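Local coordinates for proton-dependent oligopeptide transporter family protein (Xanthomonas campestris, PDB 6EI3) that probably carries short peptides across the cell membrane by coupling their transport to proton movement, as a POT-family member of the major facilitator superfamily, at residues A297-T300 with P301-L305; P336-V339 with M340-P344; L348-Y351 with P352-R356; G444-W447 with V448-N452. All coordinates share one frame; numbering follows the deposited sequence.

Along the chain the four contacts follow one another in the order 297-305, 336-344, 348-356 and 444-452, each a run of turns within one helix. Interactions 1 and 4 lie on helices 281-306 and 430-456, with centres about 10 Å apart; the Thr300-Trp447 and Ser304-Gly444 hydrogen bonds join these helices by polar links inside the membrane domain, beside a monoacylglycerol that both contacts meet. Interactions 2 and 3 share helix 334-357, their centres about 16 Å apart, and the first is partly buried whereas the second lies at the protein surface. Pro301 breaks the ladder of helix 281-306, Pro344 and Pro352 that of helix 334-357. Interactions 3 and 4 are farthest apart, about 36 Å between centres.

Interaction 1 of 4, residues A297-T300 with P301-L305. With 78M ((2S)-2,3-dihydroxypropyl(7Z)-pentadec-7-enoate), chain O.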
loop_
_atom_site.group_PDB
_atom_site.type_symbol
_atom_site.label_atom_id
_atom_site.label_comp_id
_atom_site.label_asym_id
_atom_site.label_seq_id
_atom_site.Cartn_x
_atom_site.Cartn_y
_atom_site.Cartn_z
ATOM N N ALA A 297 -12.040 -3.079 -1.624
ATOM C CA ALA A 297 -11.775 -4.506 -1.902
ATOM C C ALA A 297 -11.539 -4.744 -3.404
ATOM O O ALA A 297 -10.652 -5.508 -3.799
ATOM C CB ALA A 297 -12.945 -5.365 -1.406
ATOM N N LEU A 298 -12.328 -4.060 -4.230
ATOM C CA LEU A 298 -12.285 -4.149 -5.689
ATOM C C LEU A 298 -11.097 -3.439 -6.311
ATOM O O LEU A 298 -10.792 -3.675 -7.479
ATOM C CB LEU A 298 -13.619 -3.648 -6.270
ATOM C CG LEU A 298 -14.808 -4.561 -6.002
ATOM C CD1 LEU A 298 -16.125 -3.882 -6.373
ATOM C CD2 LEU A 298 -14.662 -5.888 -6.745
ATOM N N VAL A 299 -10.433 -2.575 -5.532
ATOM C CA VAL A 299 -9.225 -1.832 -5.904
ATOM C C VAL A 299 -7.957 -2.645 -5.560
ATOM O O VAL A 299 -6.909 -2.386 -6.144
ATOM C CB VAL A 299 -9.216 -0.397 -5.272
ATOM C CG1 VAL A 299 -7.810 0.217 -5.226
ATOM C CG2 VAL A 299 -10.151 0.525 -6.044
ATOM N N THR A 300 -8.040 -3.618 -4.629
ATOM C CA THR A 300 -6.859 -4.428 -4.221
ATOM C C THR A 300 -6.054 -4.992 -5.433
ATOM O O THR A 300 -4.837 -4.923 -5.356
ATOM C CB THR A 300 -7.211 -5.534 -3.197
ATOM O OG1 THR A 300 -8.148 -6.454 -3.772
ATOM C CG2 THR A 300 -7.752 -4.979 -1.900
ATOM N N PRO A 301 -6.655 -5.453 -6.579
ATOM C CA PRO A 301 -5.820 -5.929 -7.708
ATOM C C PRO A 301 -4.958 -4.826 -8.303
ATOM O O PRO A 301 -3.900 -5.132 -8.837
ATOM C CB PRO A 301 -6.860 -6.421 -8.711
ATOM C CG PRO A 301 -8.028 -6.837 -7.832
ATOM C CD PRO A 301 -8.084 -5.679 -6.890
ATOM N N PHE A 302 -5.371 -3.536 -8.178
ATOM C CA PHE A 302 -4.519 -2.450 -8.667
ATOM C C PHE A 302 -3.182 -2.486 -7.900
ATOM O O PHE A 302 -2.126 -2.317 -8.503
ATOM C CB PHE A 302 -5.189 -1.047 -8.538
ATOM C CG PHE A 302 -4.157 0.045 -8.733
ATOM C CD1 PHE A 302 -3.712 0.385 -10.010
ATOM C CD2 PHE A 302 -3.533 0.640 -7.637
ATOM C CE1 PHE A 302 -2.698 1.341 -10.186
ATOM C CE2 PHE A 302 -2.520 1.580 -7.815
ATOM C CZ PHE A 302 -2.100 1.916 -9.089
ATOM N N PHE A 303 -3.235 -2.670 -6.577
ATOM C CA PHE A 303 -2.024 -2.706 -5.749
ATOM C C PHE A 303 -1.193 -3.952 -5.980
ATOM O O PHE A 303 0.026 -3.870 -5.843
ATOM C CB PHE A 303 -2.347 -2.491 -4.269
ATOM C CG PHE A 303 -2.730 -1.055 -4.023
ATOM C CD1 PHE A 303 -1.770 -0.045 -4.057
ATOM C CD2 PHE A 303 -4.052 -0.705 -3.769
ATOM C CE1 PHE A 303 -2.131 1.297 -3.872
ATOM C CE2 PHE A 303 -4.413 0.640 -3.568
ATOM C CZ PHE A 303 -3.456 1.632 -3.651
ATOM N N SER A 304 -1.832 -5.080 -6.420
ATOM C CA SER A 304 -1.127 -6.308 -6.809
ATOM C C SER A 304 -0.211 -5.975 -7.964
ATOM O O SER A 304 0.922 -6.412 -7.992
ATOM C CB SER A 304 -2.112 -7.382 -7.291
ATOM O OG SER A 304 -3.018 -7.712 -6.264
ATOM N N LEU A 305 -0.719 -5.217 -8.922
ATOM C CA LEU A 305 0.002 -4.821 -10.128
ATOM C C LEU A 305 0.976 -3.677 -9.876
ATOM O O LEU A 305 2.084 -3.665 -10.414
ATOM C CB LEU A 305 -1.027 -4.436 -11.210
ATOM C CG LEU A 305 -1.540 -5.598 -12.087
ATOM C CD1 LEU A 305 -2.480 -6.540 -11.328
ATOM C CD2 LEU A 305 -2.284 -5.068 -13.292
HETATM O O21 78M O . -23.132 -2.332 -1.490
HETATM C C20 78M O . -22.800 -2.538 -0.126
HETATM C C18 78M O . -22.324 -3.952 0.113
HETATM O O19 78M O . -23.333 -4.884 -0.280
HETATM C C17 78M O . -21.938 -4.194 1.551
HETATM O O2 78M O . -21.101 -5.375 1.543
HETATM C C1 78M O . -20.374 -5.639 2.636
HETATM O O1 78M O . -20.490 -5.054 3.683
HETATM C C2 78M O . -19.391 -6.744 2.381
HETATM C C3 78M O . -17.941 -6.303 2.530
HETATM C C4 78M O . -17.025 -6.904 1.472
HETATM C C5 78M O . -15.962 -7.850 2.008
HETATM C C6 78M O . -14.732 -7.162 2.613
HETATM C C7 78M O . -13.545 -7.222 1.706
HETATM C C8 78M O . -12.445 -7.933 1.887
HETATM C C9 78M O . -11.264 -7.984 0.960
HETATM C C10 78M O . -11.436 -9.074 -0.102
HETATM C C11 78M O . -11.117 -8.635 -1.520
HETATM C C12 78M O . -11.938 -9.365 -2.576
HETATM C C13 78M O . -11.785 -8.852 -4.002
HETATM C C15 78M O . -10.590 -9.070 -6.202
HETATM C C14 78M O . -10.542 -9.338 -4.725
#
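Thr300 sits against Pro301 at the kink of helix 281-306, and its side chain answers the missing N-H of the proline. From CB, OG1 stands between the backbone N and the carbonyl carbon (chi1 62°), 3.2 Å from Pro301 CD, a position that turns the hydroxyl back to Ala297 O, 2.7 Å away, the very carbonyl an unbroken helix would join to residue 301. The same OG1 receives the indole NE1 of Trp447 on helix 430-456, where the threonine side chain also touches Thr440 and Val443. A threonine fits here because one oxygen can both give and accept. Past the kink, Phe302 N bonds to Val299 O at 2.8 Å but comes from well above the carbonyl plane, and Ser304 N returns to the ordinary helical spacing on Thr300 O at 3.2 Å. Val299 CG1 packs on Phe303 CE2 at 3.8 Å, and Phe302 CD2 stands over the centre of the Phe303 ring. On the lipid side, Pro301 CG meets C15 of the bound monoacylglycerol, also at 3.8 Å. The hydroxyl thus gives Ala297 O a short bond where the backbone offers only the weak one of Thr300 N, probably easing the loss at this carbonyl.

Interaction 2 of 4, residues P336-V339 with M340-P344; sequences PLLV and MLLIP. With 78M ((2S)-2,3-dihydroxypropyl(7Z)-pentadec-7-enoate), chain N.
Val339 and Ile343 lie side by side, one helical turn apart and pointing the same way, with CG1 of Val339 3.9 Å from CG1 of Ile343. Both beta-branched chains present a compact face to helix 400-424 and to the C-terminal tail, where Val339 meets Phe513 and Gln514 and Ile343 meets Leu511 and Phe513. A quarter of the way round the helix, Met340 extends from its backbone and then bends at the sulfur (chi3 -63°), so that its CE methyl doubles back to within 3.4 Å of Pro336 O. The flexible thioether suits this fold-back beside helix 137-165. All of this rests on a regular alpha-helical ladder in helix 334-357 of the major facilitator fold: Met340 N bonds to Pro336 O, and Leu342 N reaches Leu338 O at 2.8 Å, with Leu341 and Ile343 continuing the pattern. The ladder misses a rung at Pro344, which has no N-H to offer Met340 O; C9 of the monoacylglycerol packs against that oxygen at 3.5 Å. Leucines supply the greasy surface beside the lipid. Leu337 CG and Leu341 CD1 are 4.3 Å apart, and each residue also reaches the acyl chain, Leu337 through CD1 to C13 at 3.8 Å and Leu341 through CD2 to C11 at 3.9 Å. CG of the Pro344 ring, an apolar group, lies 3.7 Å from C8.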
loop_
_atom_site.group_PDB
_atom_site.type_symbol
_atom_site.label_atom_id
_atom_site.label_comp_id
_atom_site.label_asym_id
_atom_site.label_seq_id
_atom_site.Cartn_x
_atom_site.Cartn_y
_atom_site.Cartn_z
ATOM N N PRO A 336 7.733 8.273 -9.637
ATOM C CA PRO A 336 7.517 9.630 -9.085
ATOM C C PRO A 336 7.666 10.744 -10.124
ATOM O O PRO A 336 6.961 11.751 -10.019
ATOM C CB PRO A 336 8.566 9.731 -7.973
ATOM C CG PRO A 336 9.649 8.768 -8.379
ATOM C CD PRO A 336 8.875 7.613 -8.959
ATOM N N LEU A 337 8.528 10.560 -11.156
ATOM C CA LEU A 337 8.642 11.559 -12.228
ATOM C C LEU A 337 7.293 11.671 -12.955
ATOM O O LEU A 337 6.812 12.774 -13.197
ATOM C CB LEU A 337 9.751 11.202 -13.246
ATOM C CG LEU A 337 9.790 12.082 -14.515
ATOM C CD1 LEU A 337 10.223 13.501 -14.203
ATOM C CD2 LEU A 337 10.665 11.476 -15.612
ATOM N N LEU A 338 6.693 10.514 -13.291
ATOM C CA LEU A 338 5.426 10.475 -14.010
ATOM C C LEU A 338 4.244 10.930 -13.144
ATOM O O LEU A 338 3.313 11.527 -13.668
ATOM C CB LEU A 338 5.188 9.100 -14.656
ATOM C CG LEU A 338 6.019 8.797 -15.892
ATOM C CD1 LEU A 338 6.147 7.296 -16.093
ATOM C CD2 LEU A 338 5.443 9.474 -17.135
ATOM N N VAL A 339 4.291 10.701 -11.830
ATOM C CA VAL A 339 3.242 11.190 -10.931
ATOM C C VAL A 339 3.285 12.749 -11.002
ATOM O O VAL A 339 2.243 13.397 -11.155
ATOM C CB VAL A 339 3.428 10.701 -9.460
ATOM C CG1 VAL A 339 2.538 11.494 -8.490
ATOM C CG2 VAL A 339 3.164 9.204 -9.319
ATOM N N MET A 340 4.493 13.332 -10.906
ATOM C CA MET A 340 4.667 14.795 -10.914
ATOM C C MET A 340 4.275 15.422 -12.230
ATOM O O MET A 340 3.811 16.552 -12.220
ATOM C CB MET A 340 6.082 15.216 -10.484
ATOM C CG MET A 340 6.320 14.991 -8.999
ATOM S SD MET A 340 7.947 15.508 -8.402
ATOM C CE MET A 340 9.040 14.403 -9.342
ATOM N N LEU A 341 4.418 14.695 -13.351
ATOM C CA LEU A 341 3.991 15.205 -14.651
ATOM C C LEU A 341 2.470 15.008 -14.851
ATOM O O LEU A 341 1.795 15.917 -15.337
ATOM C CB LEU A 341 4.742 14.493 -15.804
ATOM C CG LEU A 341 6.235 14.818 -15.997
ATOM C CD1 LEU A 341 6.851 13.922 -17.059
ATOM C CD2 LEU A 341 6.441 16.279 -16.377
ATOM N N LEU A 342 1.952 13.805 -14.501
ATOM C CA LEU A 342 0.565 13.386 -14.757
ATOM C C LEU A 342 -0.472 13.946 -13.797
ATOM O O LEU A 342 -1.604 14.126 -14.239
ATOM C CB LEU A 342 0.419 11.854 -14.869
ATOM C CG LEU A 342 1.169 11.205 -16.059
ATOM C CD1 LEU A 342 1.166 9.672 -15.939
ATOM C CD2 LEU A 342 0.624 11.687 -17.418
ATOM N N ILE A 343 -0.130 14.212 -12.522
ATOM C CA ILE A 343 -1.072 14.865 -11.597
ATOM C C ILE A 343 -1.508 16.238 -12.238
ATOM O O ILE A 343 -2.695 16.375 -12.534
ATOM C CB ILE A 343 -0.534 14.971 -10.123
ATOM C CG1 ILE A 343 -0.615 13.601 -9.363
ATOM C CG2 ILE A 343 -1.185 16.124 -9.320
ATOM C CD1 ILE A 343 -1.977 13.101 -8.923
ATOM N N PRO A 344 -0.602 17.191 -12.597
ATOM C CA PRO A 344 -1.081 18.427 -13.240
ATOM C C PRO A 344 -1.555 18.231 -14.677
ATOM O O PRO A 344 -2.397 18.998 -15.115
ATOM C CB PRO A 344 0.110 19.373 -13.139
ATOM C CG PRO A 344 1.286 18.482 -13.129
ATOM C CD PRO A 344 0.852 17.262 -12.356
HETATM O O21 78M N . 5.210 20.579 -17.261
HETATM C C20 78M N . 4.547 21.786 -17.615
HETATM C C18 78M N . 5.346 22.989 -17.172
HETATM O O19 78M N . 5.460 23.012 -15.745
HETATM C C17 78M N . 4.788 24.300 -17.681
HETATM O O2 78M N . 3.534 24.511 -16.987
HETATM C C1 78M N . 3.383 25.626 -16.259
HETATM O O1 78M N . 4.225 26.479 -16.145
HETATM C C2 78M N . 2.025 25.678 -15.618
HETATM C C3 78M N . 1.954 24.981 -14.264
HETATM C C4 78M N . 1.815 23.465 -14.370
HETATM C C5 78M N . 1.813 22.714 -13.041
HETATM C C6 78M N . 3.186 22.541 -12.373
HETATM C C7 78M N . 4.111 21.594 -13.082
HETATM C C8 78M N . 4.424 20.373 -12.694
HETATM C C9 78M N . 5.355 19.430 -13.386
HETATM C C10 78M N . 6.450 18.938 -12.446
HETATM C C11 78M N . 7.544 18.133 -13.123
HETATM C C12 78M N . 8.645 17.663 -12.178
HETATM C C13 78M N . 9.862 17.051 -12.861
HETATM C C15 78M N . 11.948 17.440 -14.254
HETATM C C14 78M N . 10.842 18.067 -13.439
#

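Interaction 3 of 4, residues L348-Y351 with P352-R356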
loop_
_atom_site.group_PDB
_atom_site.type_symbol
_atom_site.label_atom_id
_atom_site.label_comp_id
_atom_site.label_asym_id
_atom_site.label_seq_id
_atom_site.Cartn_x
_atom_site.Cartn_y
_atom_site.Cartn_z
ATOM N N LEU A 348 -5.032 19.885 -15.042
ATOM C CA LEU A 348 -5.026 21.100 -15.861
ATOM C C LEU A 348 -5.374 20.881 -17.342
ATOM O O LEU A 348 -5.772 21.838 -18.010
ATOM C CB LEU A 348 -3.645 21.789 -15.746
ATOM C CG LEU A 348 -3.387 22.734 -14.560
ATOM C CD1 LEU A 348 -3.374 22.005 -13.226
ATOM C CD2 LEU A 348 -2.059 23.452 -14.730
ATOM N N VAL A 349 -5.196 19.653 -17.866
ATOM C CA VAL A 349 -5.444 19.391 -19.293
ATOM C C VAL A 349 -6.544 18.340 -19.539
ATOM O O VAL A 349 -7.548 18.678 -20.163
ATOM C CB VAL A 349 -4.135 19.041 -20.077
ATOM C CG1 VAL A 349 -4.403 18.871 -21.572
ATOM C CG2 VAL A 349 -3.038 20.078 -19.843
ATOM N N LEU A 350 -6.337 17.076 -19.101
ATOM C CA LEU A 350 -7.241 15.953 -19.370
ATOM C C LEU A 350 -8.650 16.077 -18.760
ATOM O O LEU A 350 -9.612 15.892 -19.499
ATOM C CB LEU A 350 -6.611 14.608 -18.986
ATOM C CG LEU A 350 -7.380 13.339 -19.398
ATOM C CD1 LEU A 350 -7.598 13.271 -20.909
ATOM C CD2 LEU A 350 -6.681 12.107 -18.908
ATOM N N TYR A 351 -8.776 16.324 -17.439
ATOM C CA TYR A 351 -10.095 16.447 -16.790
ATOM C C TYR A 351 -10.852 17.654 -17.337
ATOM O O TYR A 351 -11.948 17.428 -17.863
ATOM C CB TYR A 351 -10.045 16.417 -15.245
ATOM C CG TYR A 351 -9.350 15.207 -14.651
ATOM C CD1 TYR A 351 -9.348 13.978 -15.311
ATOM C CD2 TYR A 351 -8.726 15.279 -13.408
ATOM C CE1 TYR A 351 -8.685 12.872 -14.784
ATOM C CE2 TYR A 351 -8.082 14.168 -12.856
ATOM C CZ TYR A 351 -8.071 12.967 -13.546
ATOM O OH TYR A 351 -7.434 11.874 -13.015
ATOM N N PRO A 352 -10.257 18.885 -17.399
ATOM C CA PRO A 352 -10.980 20.015 -18.013
ATOM C C PRO A 352 -11.412 19.758 -19.454
ATOM O O PRO A 352 -12.528 20.119 -19.792
ATOM C CB PRO A 352 -9.989 21.171 -17.893
ATOM C CG PRO A 352 -9.205 20.844 -16.683
ATOM C CD PRO A 352 -8.972 19.357 -16.837
ATOM N N LEU A 353 -10.585 19.062 -20.269
ATOM C CA LEU A 353 -10.924 18.693 -21.655
ATOM C C LEU A 353 -12.186 17.846 -21.653
ATOM O O LEU A 353 -13.195 18.269 -22.209
ATOM C CB LEU A 353 -9.768 17.931 -22.346
ATOM C CG LEU A 353 -10.021 17.380 -23.769
ATOM C CD1 LEU A 353 -10.230 18.515 -24.806
ATOM C CD2 LEU A 353 -8.887 16.474 -24.213
ATOM N N LEU A 354 -12.129 16.679 -20.960
ATOM C CA LEU A 354 -13.195 15.685 -20.790
ATOM C C LEU A 354 -14.519 16.327 -20.346
ATOM O O LEU A 354 -15.555 15.985 -20.906
ATOM C CB LEU A 354 -12.734 14.600 -19.784
ATOM C CG LEU A 354 -12.212 13.246 -20.321
ATOM C CD1 LEU A 354 -11.400 13.388 -21.605
ATOM C CD2 LEU A 354 -11.388 12.518 -19.262
ATOM N N ARG A 355 -14.464 17.284 -19.383
ATOM C CA ARG A 355 -15.610 18.047 -18.864
ATOM C C ARG A 355 -16.247 18.889 -19.966
ATOM O O ARG A 355 -17.472 18.893 -20.087
ATOM C CB ARG A 355 -15.186 18.963 -17.704
ATOM C CG ARG A 355 -15.003 18.237 -16.387
ATOM C CD ARG A 355 -14.281 19.079 -15.368
ATOM N NE ARG A 355 -13.756 18.263 -14.274
ATOM C CZ ARG A 355 -12.723 18.607 -13.512
ATOM N NH1 ARG A 355 -12.081 19.750 -13.728
ATOM N NH2 ARG A 355 -12.312 17.805 -12.540
ATOM N N ARG A 356 -15.416 19.593 -20.773
ATOM C CA ARG A 356 -15.861 20.439 -21.893
ATOM C C ARG A 356 -16.455 19.594 -23.015
ATOM O O ARG A 356 -17.365 20.059 -23.701
ATOM C CB ARG A 356 -14.707 21.281 -22.461
ATOM C CG ARG A 356 -14.199 22.379 -21.533
ATOM C CD ARG A 356 -13.305 23.387 -22.247
ATOM N NE ARG A 356 -12.220 22.747 -22.998
ATOM C CZ ARG A 356 -11.039 22.408 -22.491
ATOM N NH1 ARG A 356 -10.760 22.652 -21.215
ATOM N NH2 ARG A 356 -10.127 21.828 -23.253
HETATM O O HOH W 1 -8.015 21.182 -21.536
#
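Val349 and Leu353 are joined by a backbone bond, Leu353 N to Val349 O at 3.1 Å, the first in a row of three. Leu354 N to Leu350 O is almost straight (173°), and Arg355 N meets Tyr351 O at 2.9 Å. The turn at 348-350, which supplies the first acceptors, is a wider pi-type turn, and at Pro352 the helix kinks: Leu348 O faces the ring carbon CG of Pro352, 3.8 Å away. Proline suits the break because it has no N-H to donate, and its ring fills the place beside Leu348 O. Val349 O has a second partner, a water that donates to it at 2.9 Å and accepts from Arg356 NH2, so the long arginine ties its own turn back to the preceding one. Leu350 and Leu354 cross at their ends, CD1 of one 3.9 Å from CD1 of the other. With CG set away from its carbonyl carbon (chi1 -78°) and the chain extended as far as NE, Arg355 lays one face of its guanidinium over Tyr351 CB, 3.8 Å above the plane. The ring beyond that CB forms a cation-pi contact with Arg366, and its OH bonds to Asn346 ND2. Arg355 NE has a long, weak ion pair with Glu360, which may offset the nearby charge of Arg366. At this proline-kinked end of helix 334-357 of the major facilitator fold, Leu348 touches a bound lipid, Leu354 packs on Trp359 and Pro361 of the following loop, and Leu350 and Tyr351 rest on Phe408 and Leu412 of helix 400-424.

Interaction 4 of 4, residues G444-W447 with V448-N452; sequences GNLW and VLLSN. With 78M ((2S)-2,3-dihydroxypropyl(7Z)-pentadec-7-enoate), chain O.
Asn445 O takes two backbone donors of the next turn, Leu449 N at 3.2 Å and nearly straight (166°) and, weakly, Val448 N. This belongs to the alpha-helical ladder of helix 430-456, one of the membrane-spanning helices of the major facilitator fold. Further on, Ser451 closes its hydroxyl onto its own helix: OG, held between the backbone N and the carbonyl carbon (chi1 76°), donates to Val448 O at 2.6 Å, an oxygen that also takes Asn452 N. Serine suits a buried helix since its polar end is so easily absorbed by the backbone. Asn445 does so in part, ND2 bonding Thr441 O of its own helix, but ND2 also reaches Asp307 OD2, just past helix 281-306, while OD1 bonds His52 ND1 on helix 40-60. The apolar face is built by Leu446 and Leu450, with Leu446 CD1 4.0 Å from Leu450 CG, and covered by Val257 and Ile250 of helix 248-270. Leu450 runs alongside Trp447, its CD1 methyl meeting the indole at the edge, near the ring plane, 3.8 Å from CE3. A broad indole can touch protein and lipid at once: CZ2 lies 3.7 Å from C14 of the monoacylglycerol, which comes obliquely, and 3.8 Å from C11, which lies at the edge in the ring plane.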
loop_
_atom_site.group_PDB
_atom_site.type_symbol
_atom_site.label_atom_id
_atom_site.label_comp_id
_atom_site.label_asym_id
_atom_site.label_seq_id
_atom_site.Cartn_x
_atom_site.Cartn_y
_atom_site.Cartn_z
ATOM N N GLY A 444 -3.769 -6.347 -1.675
ATOM C CA GLY A 444 -3.213 -6.448 -3.023
ATOM C C GLY A 444 -1.889 -7.214 -3.057
ATOM O O GLY A 444 -1.642 -8.002 -3.977
ATOM N N ASN A 445 -1.033 -7.023 -2.031
ATOM C CA ASN A 445 0.237 -7.741 -1.911
ATOM C C ASN A 445 0.025 -9.210 -1.586
ATOM O O ASN A 445 0.795 -10.036 -2.064
ATOM C CB ASN A 445 1.204 -7.047 -0.931
ATOM C CG ASN A 445 1.839 -5.846 -1.568
ATOM O OD1 ASN A 445 2.901 -5.932 -2.184
ATOM N ND2 ASN A 445 1.145 -4.729 -1.548
ATOM N N LEU A 446 -1.071 -9.552 -0.867
ATOM C CA LEU A 446 -1.424 -10.939 -0.592
ATOM C C LEU A 446 -1.702 -11.653 -1.917
ATOM O O LEU A 446 -1.237 -12.790 -2.078
ATOM C CB LEU A 446 -2.645 -11.068 0.358
ATOM C CG LEU A 446 -3.316 -12.458 0.468
ATOM C CD1 LEU A 446 -2.369 -13.523 1.079
ATOM C CD2 LEU A 446 -4.665 -12.387 1.232
ATOM N N TRP A 447 -2.439 -10.995 -2.867
ATOM C CA TRP A 447 -2.742 -11.644 -4.151
ATOM C C TRP A 447 -1.464 -12.030 -4.910
ATOM O O TRP A 447 -1.477 -13.020 -5.633
ATOM C CB TRP A 447 -3.688 -10.809 -5.044
ATOM C CG TRP A 447 -4.976 -10.340 -4.412
ATOM C CD1 TRP A 447 -5.556 -9.119 -4.578
ATOM C CD2 TRP A 447 -5.831 -11.075 -3.519
ATOM N NE1 TRP A 447 -6.730 -9.050 -3.866
ATOM C CE2 TRP A 447 -6.926 -10.238 -3.208
ATOM C CE3 TRP A 447 -5.799 -12.374 -2.976
ATOM C CZ2 TRP A 447 -7.969 -10.647 -2.369
ATOM C CZ3 TRP A 447 -6.824 -12.775 -2.132
ATOM C CH2 TRP A 447 -7.883 -11.907 -1.817
ATOM N N VAL A 448 -0.377 -11.232 -4.761
ATOM C CA VAL A 448 0.915 -11.515 -5.402
ATOM C C VAL A 448 1.505 -12.775 -4.741
ATOM O O VAL A 448 1.923 -13.699 -5.441
ATOM C CB VAL A 448 1.908 -10.326 -5.316
ATOM C CG1 VAL A 448 3.239 -10.676 -5.990
ATOM C CG2 VAL A 448 1.317 -9.045 -5.902
ATOM N N LEU A 449 1.529 -12.815 -3.389
ATOM C CA LEU A 449 2.032 -13.974 -2.645
ATOM C C LEU A 449 1.283 -15.243 -3.028
ATOM O O LEU A 449 1.919 -16.277 -3.254
ATOM C CB LEU A 449 1.921 -13.758 -1.136
ATOM C CG LEU A 449 2.783 -12.664 -0.482
ATOM C CD1 LEU A 449 2.735 -12.815 1.045
ATOM C CD2 LEU A 449 4.254 -12.749 -0.954
ATOM N N LEU A 450 -0.058 -15.149 -3.171
ATOM C CA LEU A 450 -0.902 -16.288 -3.559
ATOM C C LEU A 450 -0.600 -16.783 -4.961
ATOM O O LEU A 450 -0.595 -17.991 -5.186
ATOM C CB LEU A 450 -2.397 -15.980 -3.394
ATOM C CG LEU A 450 -2.951 -16.115 -1.966
ATOM C CD1 LEU A 450 -4.444 -15.766 -1.920
ATOM C CD2 LEU A 450 -2.721 -17.526 -1.391
ATOM N N SER A 451 -0.312 -15.850 -5.898
ATOM C CA SER A 451 0.053 -16.202 -7.278
ATOM C C SER A 451 1.388 -16.973 -7.347
ATOM O O SER A 451 1.505 -17.853 -8.197
ATOM C CB SER A 451 0.090 -14.978 -8.183
ATOM O OG SER A 451 1.261 -14.207 -7.955
ATOM N N ASN A 452 2.355 -16.646 -6.451
ATOM C CA ASN A 452 3.672 -17.288 -6.324
ATOM C C ASN A 452 3.539 -18.749 -5.945
ATOM O O ASN A 452 4.336 -19.572 -6.391
ATOM C CB ASN A 452 4.511 -16.597 -5.231
ATOM C CG ASN A 452 5.496 -15.556 -5.701
ATOM O OD1 ASN A 452 5.786 -15.420 -6.899
ATOM N ND2 ASN A 452 6.040 -14.804 -4.739
HETATM O O21 78M O . -23.132 -2.332 -1.490
HETATM C C20 78M O . -22.800 -2.538 -0.126
HETATM C C18 78M O . -22.324 -3.952 0.113
HETATM O O19 78M O . -23.333 -4.884 -0.280
HETATM C C17 78M O . -21.938 -4.194 1.551
HETATM O O2 78M O . -21.101 -5.375 1.543
HETATM C C1 78M O . -20.374 -5.639 2.636
HETATM O O1 78M O . -20.490 -5.054 3.683
HETATM C C2 78M O . -19.391 -6.744 2.381
HETATM C C3 78M O . -17.941 -6.303 2.530
HETATM C C4 78M O . -17.025 -6.904 1.472
HETATM C C5 78M O . -15.962 -7.850 2.008
HETATM C C6 78M O . -14.732 -7.162 2.613
HETATM C C7 78M O . -13.545 -7.222 1.706
HETATM C C8 78M O . -12.445 -7.933 1.887
HETATM C C9 78M O . -11.264 -7.984 0.960
HETATM C C10 78M O . -11.436 -9.074 -0.102
HETATM C C11 78M O . -11.117 -8.635 -1.520
HETATM C C12 78M O . -11.938 -9.365 -2.576
HETATM C C13 78M O . -11.785 -8.852 -4.002
HETATM C C15 78M O . -10.590 -9.070 -6.202
HETATM C C14 78M O . -10.542 -9.338 -4.725
#